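Side-chain contacts in TOG array regulator of axonemal microtubules protein 1 (Mus musculus, PDB 5DN7), which binds microtubules and promotes their polymerisation through its TOG domains, and is needed in ciliogenesis for ciliary tubulin modification and control of cilium length: residues A[145-148]-A[149-152]; A[242-246]-A[247-251]. One frame throughout, in Å; residues are numbered along the deposited sequence.

Contact 1: residues A[145-148]-A[149-152]; sequences SLLL and ENLK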
ATOM      1  N   SER A 145       0.243  -4.883  -8.816  1.00 27.58           N
ATOM      2  CA  SER A 145       0.177  -4.316 -10.178  1.00 37.51           C
ATOM      3  C   SER A 145      -0.687  -3.041 -10.198  1.00 33.05           C
ATOM      4  O   SER A 145      -0.271  -1.942 -10.737  1.00 39.29           O
ATOM      5  CB  SER A 145      -0.363  -5.356 -11.159  1.00 36.47           C
ATOM      6  OG  SER A 145       0.470  -6.508 -11.150  1.00 36.45           O
ATOM      7  N   LEU A 146      -1.858  -3.179  -9.561  1.00 25.21           N
ATOM      8  CA  LEU A 146      -2.709  -2.009  -9.396  1.00 26.46           C
ATOM      9  C   LEU A 146      -1.907  -0.886  -8.750  1.00 27.14           C
ATOM     10  O   LEU A 146      -1.832   0.210  -9.260  1.00 27.26           O
ATOM     11  CB  LEU A 146      -3.945  -2.327  -8.557  1.00 23.37           C
ATOM     12  CG  LEU A 146      -4.857  -3.390  -9.166  1.00 33.70           C
ATOM     13  CD1 LEU A 146      -6.150  -3.549  -8.362  1.00 35.76           C
ATOM     14  CD2 LEU A 146      -5.139  -3.048 -10.628  1.00 35.63           C
ATOM     15  N   LEU A 147      -1.259  -1.204  -7.640  1.00 27.95           N
ATOM     16  CA  LEU A 147      -0.550  -0.222  -6.843  1.00 22.73           C
ATOM     17  C   LEU A 147       0.607   0.433  -7.578  1.00 22.32           C
ATOM     18  O   LEU A 147       0.866   1.617  -7.405  1.00 16.40           O
ATOM     19  CB  LEU A 147      -0.042  -0.891  -5.570  1.00 20.96           C
ATOM     20  CG  LEU A 147       0.562   0.025  -4.524  1.00 26.99           C
ATOM     21  CD1 LEU A 147      -0.436   1.154  -4.171  1.00 19.48           C
ATOM     22  CD2 LEU A 147       0.924  -0.802  -3.299  1.00 22.27           C
ATOM     23  N   LEU A 148       1.278  -0.346  -8.416  1.00 17.87           N
ATOM     24  CA  LEU A 148       2.489   0.088  -9.092  1.00 23.67           C
ATOM     25  C   LEU A 148       2.177   1.042 -10.216  1.00 24.30           C
ATOM     26  O   LEU A 148       3.051   1.811 -10.617  1.00 14.67           O
ATOM     27  CB  LEU A 148       3.285  -1.104  -9.637  1.00 22.57           C
ATOM     28  CG  LEU A 148       4.251  -1.676  -8.592  1.00 23.80           C
ATOM     29  CD1 LEU A 148       4.794  -3.059  -8.998  1.00 27.84           C
ATOM     30  CD2 LEU A 148       5.375  -0.730  -8.403  1.00 21.22           C
ATOM     31  N   GLU A 149       0.957   1.114 -10.687  1.00 20.69           N
ATOM     32  CA  GLU A 149       0.590   2.181 -11.585  1.00 19.76           C
ATOM     33  C   GLU A 149       0.832   3.561 -10.954  1.00 31.73           C
ATOM     34  O   GLU A 149       1.014   4.513 -11.648  1.00 26.19           O
ATOM     35  CB  GLU A 149      -0.832   2.010 -12.107  1.00 28.23           C
ATOM     36  CG  GLU A 149      -0.917   1.006 -13.249  1.00 45.81           C
ATOM     37  CD  GLU A 149      -2.325   0.614 -13.673  1.00 61.87           C
ATOM     38  OE1 GLU A 149      -3.128   1.484 -14.037  1.00 67.48           O
ATOM     39  OE2 GLU A 149      -2.636  -0.584 -13.683  1.00 67.74           O
ATOM     40  N   ASN A 150       0.917   3.621  -9.629  1.00 22.93           N
ATOM     41  CA  ASN A 150       1.089   4.898  -8.949  1.00 16.74           C
ATOM     42  C   ASN A 150       2.535   5.299  -8.800  1.00 22.20           C
ATOM     43  O   ASN A 150       2.846   6.242  -8.082  1.00 19.04           O
ATOM     44  CB  ASN A 150       0.440   4.873  -7.579  1.00 22.63           C
ATOM     45  CG  ASN A 150      -1.050   4.779  -7.672  1.00 34.72           C
ATOM     46  OD1 ASN A 150      -1.729   5.799  -7.758  1.00 38.66           O
ATOM     47  ND2 ASN A 150      -1.581   3.547  -7.670  1.00 24.59           N
ATOM     48  N   LEU A 151       3.421   4.597  -9.491  1.00 24.78           N
ATOM     49  CA  LEU A 151       4.783   5.100  -9.645  1.00 21.41           C
ATOM     50  C   LEU A 151       4.852   6.339 -10.533  1.00 18.95           C
ATOM     51  O   LEU A 151       5.896   6.976 -10.616  1.00 22.02           O
ATOM     52  CB  LEU A 151       5.695   4.025 -10.216  1.00 20.94           C
ATOM     53  CG  LEU A 151       6.252   3.050  -9.180  1.00 20.35           C
ATOM     54  CD1 LEU A 151       7.332   2.187  -9.843  1.00 20.00           C
ATOM     55  CD2 LEU A 151       6.795   3.771  -7.931  1.00 13.63           C
ATOM     56  N   LYS A 152       3.760   6.669 -11.219  1.00 19.03           N
ATOM     57  CA  LYS A 152       3.735   7.898 -12.005  1.00 23.54           C
ATOM     58  C   LYS A 152       3.074   9.032 -11.214  1.00 18.08           C
ATOM     59  O   LYS A 152       2.826  10.101 -11.747  1.00 21.20           O
ATOM     60  CB  LYS A 152       3.024   7.677 -13.348  1.00 33.16           C
ATOM     61  CG  LYS A 152       1.526   7.403 -13.262  1.00 27.20           C
ATOM     62  CD  LYS A 152       0.888   7.340 -14.661  1.00 33.17           C
ATOM     63  CE  LYS A 152       0.949   5.943 -15.279  1.00 36.47           C
ATOM     64  NZ  LYS A 152       0.452   4.863 -14.353  1.00 35.43           N
TER

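Contact 2: residues A[242-246]-A[247-251]; sequences QARLA and RKTLP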
ATOM      1  N   GLN A 242      24.621  -3.264  -8.516  1.00 27.80           N
ATOM      2  CA  GLN A 242      25.612  -4.280  -8.251  1.00 30.23           C
ATOM      3  C   GLN A 242      26.219  -4.139  -6.863  1.00 32.05           C
ATOM      4  O   GLN A 242      26.380  -5.090  -6.180  1.00 28.65           O
ATOM      5  CB  GLN A 242      26.671  -4.317  -9.334  1.00 31.88           C
ATOM      6  CG  GLN A 242      26.125  -4.793 -10.662  1.00 39.74           C
ATOM      7  CD  GLN A 242      27.168  -4.970 -11.708  1.00 46.24           C
ATOM      8  OE1 GLN A 242      27.791  -4.023 -12.154  1.00 47.56           O
ATOM      9  NE2 GLN A 242      27.365  -6.190 -12.108  1.00 45.06           N
ATOM     10  N   ALA A 243      26.494  -2.911  -6.471  1.00 39.01           N
ATOM     11  CA  ALA A 243      27.020  -2.641  -5.138  1.00 30.19           C
ATOM     12  C   ALA A 243      26.033  -3.142  -4.096  1.00 21.34           C
ATOM     13  O   ALA A 243      26.414  -3.863  -3.192  1.00 28.26           O
ATOM     14  CB  ALA A 243      27.292  -1.174  -4.962  1.00 29.43           C
ATOM     15  N   ARG A 244      24.757  -2.788  -4.246  1.00 20.19           N
ATOM     16  CA  ARG A 244      23.727  -3.255  -3.320  1.00 22.66           C
ATOM     17  C   ARG A 244      23.606  -4.784  -3.281  1.00 28.13           C
ATOM     18  O   ARG A 244      23.512  -5.373  -2.210  1.00 27.19           O
ATOM     19  CB  ARG A 244      22.364  -2.651  -3.667  1.00 22.69           C
ATOM     20  CG  ARG A 244      21.237  -3.090  -2.715  1.00 21.94           C
ATOM     21  CD  ARG A 244      21.589  -2.737  -1.256  1.00 24.15           C
ATOM     22  NE  ARG A 244      20.603  -3.217  -0.286  1.00 17.07           N
ATOM     23  CZ  ARG A 244      20.660  -4.402   0.301  1.00 19.06           C
ATOM     24  NH1 ARG A 244      21.643  -5.235  -0.007  1.00 19.00           N
ATOM     25  NH2 ARG A 244      19.727  -4.760   1.179  1.00 18.44           N
ATOM     26  N   LEU A 245      23.596  -5.419  -4.448  1.00 26.47           N
ATOM     27  CA  LEU A 245      23.436  -6.879  -4.541  1.00 20.97           C
ATOM     28  C   LEU A 245      24.626  -7.605  -3.949  1.00 25.91           C
ATOM     29  O   LEU A 245      24.478  -8.701  -3.429  1.00 34.55           O
ATOM     30  CB  LEU A 245      23.256  -7.322  -5.994  1.00 28.52           C
ATOM     31  CG  LEU A 245      21.849  -7.508  -6.553  1.00 28.31           C
ATOM     32  CD1 LEU A 245      20.872  -6.484  -5.999  1.00 31.38           C
ATOM     33  CD2 LEU A 245      21.930  -7.416  -8.056  1.00 23.02           C
ATOM     34  N   ALA A 246      25.810  -7.005  -4.048  1.00 25.78           N
ATOM     35  CA  ALA A 246      27.001  -7.607  -3.459  1.00 34.78           C
ATOM     36  C   ALA A 246      26.883  -7.677  -1.932  1.00 41.08           C
ATOM     37  O   ALA A 246      27.415  -8.591  -1.304  1.00 37.57           O
ATOM     38  CB  ALA A 246      28.246  -6.832  -3.866  1.00 31.58           C
ATOM     39  N   ARG A 247      26.185  -6.708  -1.338  1.00 43.95           N
ATOM     40  CA  ARG A 247      25.890  -6.745   0.100  1.00 39.59           C
ATOM     41  C   ARG A 247      24.794  -7.759   0.369  1.00 42.45           C
ATOM     42  O   ARG A 247      23.612  -7.476   0.170  1.00 42.83           O
ATOM     43  CB  ARG A 247      25.454  -5.379   0.615  1.00 28.89           C
ATOM     44  CG  ARG A 247      26.482  -4.300   0.434  1.00 47.25           C
ATOM     45  CD  ARG A 247      27.825  -4.734   0.984  1.00 60.57           C
ATOM     46  NE  ARG A 247      28.648  -3.575   1.315  1.00 69.19           N
ATOM     47  CZ  ARG A 247      28.890  -3.155   2.556  1.00 69.23           C
ATOM     48  NH1 ARG A 247      28.386  -3.804   3.601  1.00 61.92           N
ATOM     49  NH2 ARG A 247      29.649  -2.087   2.750  1.00 69.93           N
ATOM     50  N   LYS A 248      25.174  -8.940   0.830  1.00 41.38           N
ATOM     51  CA  LYS A 248      24.188  -9.987   0.998  1.00 44.28           C
ATOM     52  C   LYS A 248      23.393  -9.788   2.291  1.00 45.70           C
ATOM     53  O   LYS A 248      23.368 -10.658   3.149  1.00 57.07           O
ATOM     54  CB  LYS A 248      24.862 -11.370   0.985  1.00 49.54           C
ATOM     55  CG  LYS A 248      25.634 -11.700  -0.303  1.00 49.69           C
ATOM     56  CD  LYS A 248      24.804 -11.418  -1.567  1.00 53.83           C
ATOM     57  CE  LYS A 248      23.547 -12.297  -1.692  1.00 52.25           C
ATOM     58  NZ  LYS A 248      23.664 -13.312  -2.791  1.00 55.70           N
ATOM     59  N   THR A 249      22.746  -8.641   2.435  1.00 34.38           N
ATOM     60  CA  THR A 249      21.898  -8.406   3.595  1.00 31.26           C
ATOM     61  C   THR A 249      20.577  -7.844   3.099  1.00 18.98           C
ATOM     62  O   THR A 249      20.531  -7.094   2.135  1.00 25.62           O
ATOM     63  CB  THR A 249      22.561  -7.447   4.631  1.00 43.12           C
ATOM     64  OG1 THR A 249      21.640  -7.167   5.699  1.00 37.29           O
ATOM     65  CG2 THR A 249      23.009  -6.140   3.972  1.00 36.18           C
ATOM     66  N   LEU A 250      19.493  -8.232   3.739  1.00 23.10           N
ATOM     67  CA  LEU A 250      18.177  -7.908   3.222  1.00 24.18           C
ATOM     68  C   LEU A 250      17.429  -7.038   4.212  1.00 18.28           C
ATOM     69  O   LEU A 250      17.713  -7.097   5.402  1.00 19.43           O
ATOM     70  CB  LEU A 250      17.394  -9.193   2.947  1.00 28.88           C
ATOM     71  CG  LEU A 250      17.933 -10.082   1.828  1.00 26.99           C
ATOM     72  CD1 LEU A 250      17.310 -11.450   1.945  1.00 22.13           C
ATOM     73  CD2 LEU A 250      17.638  -9.450   0.460  1.00 17.35           C
ATOM     74  N   PRO A 251      16.459  -6.239   3.729  1.00 22.36           N
ATOM     75  CA  PRO A 251      15.593  -5.524   4.668  1.00 20.92           C
ATOM     76  C   PRO A 251      14.712  -6.537   5.394  1.00 21.25           C
ATOM     77  O   PRO A 251      14.704  -7.705   5.015  1.00 20.44           O
ATOM     78  CB  PRO A 251      14.765  -4.613   3.754  1.00 21.26           C
ATOM     79  CG  PRO A 251      14.622  -5.439   2.509  1.00 17.83           C
ATOM     80  CD  PRO A 251      15.987  -6.087   2.336  1.00 18.03           C
TER

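Contact 1: residues A[145-148]-A[149-152]
Between S145-L148 and E149-K152 the helical bonding shortens its step: E149 N lies 3.3 Å from both S145 O and L146 O, bonding to an i-4 and an i-3 carbonyl at once, whereas N150 N and L151 N bond to L147 O and L148 O, each three residues back. The side chain of N150 doubles one of these bonds. With CG anti to its own carbonyl carbon (chi1 -67°), its amide turns back along the chain, and ND2 donates to L147 O at 3.1 Å with an N-H...O angle of 158°. The oxygen lies in the amide plane, while N150 N and ND2 both approach it from the same face of the L147 carbonyl, above its plane; two bonds grip the L147 oxygen, and the one from ND2 fixes how the N150 amide is turned. L148 and L151 lie side by side and point the same way, L148 CD2 meeting L151 CD1 at 3.8 Å. Both reach V162 of helix 156-172, and L148 also touches L183 and L187 of helix 180-187. On the exposed side K152 curls back, and its NZ donates to E149 O at 2.8 Å, in the carbonyl plane and on a lone pair. Bonds three residues back are the 3-10 pattern, which L151-K152 adopt in the loop from helix 140-148 to helix 156-172, within a predicted HEAT repeat of the TOG 2 solenoid.

Contact 2: residues A[242-246]-A[247-251]
R244 meets the chain beyond its helix because CG stands opposite the backbone N (chi1 -179°) and a bend at chi2 (57°) turns the arm to run beside R247-T249. The guanidinium presents its edge to two carbonyls. NH2 donates to T249 O at 2.6 Å, with an N-H...O angle of 155° and the oxygen close to the guanidinium plane; NH1 adds weak bonds to the same oxygen and to R247 O, each 3.0 Å from NH1. NE forms a salt bridge with E204 of helix 196-213, which probably balances much of the buried charge. P251 reaches E204 and V208 on that same helix. At the helix end R247 N makes weak bonds to A243 O and R244 O, and R247 is the first residue to leave helical geometry. K248, the centre of an inverse gamma turn, folds its aliphatic chain over the last turn, CD coming 3.3 Å from L245 O. The arrangement is a helix C-terminus followed by a tight turn, with an arginine from the last turn gripping the outgoing chain; it joins helix 237-246 to strand 252-253 beside helix 196-213.

Contacts 1 and 2 both stand where a helix gives way to a loop, but they occupy different parts of the chain: their centres are 25 Å apart and their nearest atoms about 15 Å, without touching. The centre of contact 1 lies about 10 Å from that of the chain, and the segment runs on through a 3-10 segment in the loop before helix 156-172. The centre of contact 2 lies about 24 Å from the chain centre, and its loop leads into strand 252-253. Helix 180-187 lies against contact 1 and helix 196-213 against contact 2. The key side chain points back to the helix in the first and forward to the loop in the second.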